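Local coordinates for protein 4-hydroxybutyrate CoA-transferase (Porphyromonas gingivalis, PDB 3EH7) that probably transfers coenzyme A between acyl-CoA thioesters and free carboxylic acids such as acetate or 4-hydroxybutyrate, at residues A359-A364 with A369-P374. Residues are numbered along the deposited sequence; the frame is centred on the assembly and turned at random.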
# COMPACT_ATOMS: atom_id res chain seq x y z
N ALA A 359 15.41 -0.29 9.48
CA ALA A 359 16.65 -0.33 10.25
C ALA A 359 16.84 -1.75 10.79
O ALA A 359 16.03 -2.26 11.60
CB ALA A 359 16.58 0.66 11.41
N ILE A 360 17.89 -2.39 10.29
CA ILE A 360 18.11 -3.80 10.58
C ILE A 360 19.59 -4.10 10.75
O ILE A 360 20.43 -3.44 10.13
CB ILE A 360 17.55 -4.70 9.46
CG1 ILE A 360 18.03 -4.23 8.09
CG2 ILE A 360 16.03 -4.69 9.51
CD1 ILE A 360 17.89 -5.27 7.06
N PRO A 361 19.91 -5.09 11.61
CA PRO A 361 21.24 -5.68 11.63
C PRO A 361 21.48 -6.30 10.27
O PRO A 361 20.55 -6.84 9.66
CB PRO A 361 21.13 -6.77 12.70
CG PRO A 361 19.92 -6.51 13.43
CD PRO A 361 19.00 -5.76 12.56
N SER A 362 22.71 -6.24 9.77
CA SER A 362 22.99 -6.78 8.44
C SER A 362 22.94 -8.31 8.44
O SER A 362 22.85 -8.93 7.36
CB SER A 362 24.33 -6.27 7.91
OG SER A 362 25.42 -6.80 8.63
N THR A 363 23.00 -8.92 9.62
CA THR A 363 23.07 -10.38 9.72
C THR A 363 22.06 -10.92 10.72
O THR A 363 21.44 -10.18 11.48
CB THR A 363 24.49 -10.90 10.13
OG1 THR A 363 24.75 -10.53 11.49
CG2 THR A 363 25.60 -10.34 9.21
N ALA A 364 21.89 -12.23 10.69
CA ALA A 364 21.03 -12.92 11.63
C ALA A 364 21.63 -14.29 11.95
O ALA A 364 22.58 -14.76 11.30
CB ALA A 364 19.64 -13.06 11.06
N ALA A 369 23.79 -15.87 8.81
CA ALA A 369 22.77 -15.54 7.79
C ALA A 369 22.76 -14.04 7.52
O ALA A 369 23.00 -13.25 8.43
CB ALA A 369 21.38 -15.98 8.27
N SER A 370 22.45 -13.66 6.28
CA SER A 370 22.31 -12.26 5.88
C SER A 370 20.84 -11.82 5.90
O SER A 370 19.98 -12.55 5.45
CB SER A 370 22.83 -12.12 4.45
OG SER A 370 22.80 -10.79 4.02
N ARG A 371 20.54 -10.64 6.43
CA ARG A 371 19.20 -10.07 6.23
C ARG A 371 18.99 -9.37 4.86
O ARG A 371 17.87 -8.97 4.52
CB ARG A 371 18.86 -9.09 7.35
CG ARG A 371 18.97 -9.66 8.69
CD ARG A 371 18.14 -8.90 9.72
NE ARG A 371 18.34 -9.55 11.02
CZ ARG A 371 17.51 -9.44 12.05
NH1 ARG A 371 16.39 -8.70 11.97
NH2 ARG A 371 17.80 -10.08 13.17
N ILE A 372 20.06 -9.20 4.10
CA ILE A 372 19.98 -8.69 2.75
C ILE A 372 20.21 -9.89 1.87
O ILE A 372 21.30 -10.48 1.86
CB ILE A 372 20.97 -7.55 2.51
CG1 ILE A 372 20.53 -6.31 3.33
CG2 ILE A 372 21.11 -7.20 1.03
CD1 ILE A 372 21.53 -5.10 3.23
N VAL A 373 19.15 -10.32 1.20
CA VAL A 373 19.17 -11.60 0.53
C VAL A 373 18.97 -11.43 -0.97
O VAL A 373 18.31 -10.51 -1.42
CB VAL A 373 18.11 -12.54 1.14
CG1 VAL A 373 18.45 -12.82 2.61
CG2 VAL A 373 16.68 -11.95 0.99
N PRO A 374 19.57 -12.31 -1.76
CA PRO A 374 19.26 -12.30 -3.19
C PRO A 374 17.77 -12.60 -3.49
O PRO A 374 17.21 -12.01 -4.40
CB PRO A 374 20.18 -13.37 -3.77
CG PRO A 374 20.62 -14.20 -2.60
CD PRO A 374 20.48 -13.40 -1.37
O HOH W 1 24.39 -8.81 5.32
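R371 lays one face of its guanidinium group over the ring of P361, whose CD sits 3.9 Å above the plane, offset toward the rim of the guanidinium. Behind that group the side chain runs extended from CG to NE alongside residues 360-363, bringing R371 CD to 3.2 Å from P361 O. R371 NE donates to T363 O at 3.2 Å. The acceptor lies 22° out of the guanidinium plane, and the N-H···O angle of 147° shows a bent bond. The CB of A364 approaches NE obliquely, while the CD1 of I360 meets the CB of R371 at the root of the chain. At the other end, NH1 makes a weak hydrogen bond to the O of C316. The backbone N of R371 binds the O of S362 (3.0 Å), an acceptor that also takes a hydrogen from a water bridging to the OG of S370. S370 OG, swung to the carbonyl side of its own residue (chi1 -177°), reaches forward to donate to I372 O at 2.6 Å. Beyond, A364 and A369 form a hydrogen-bonded pair, A364 N to A369 O (2.7 Å) and A369 N back to A364 O (3.0 Å); T363 faces S370 as the adjoining non-hydrogen-bonded pair. Past R371, strand 372-373 pairs with strand 318-320. The arrangement is that of a short antiparallel beta hairpin, here following strand 355-359 of the large mixed sheet.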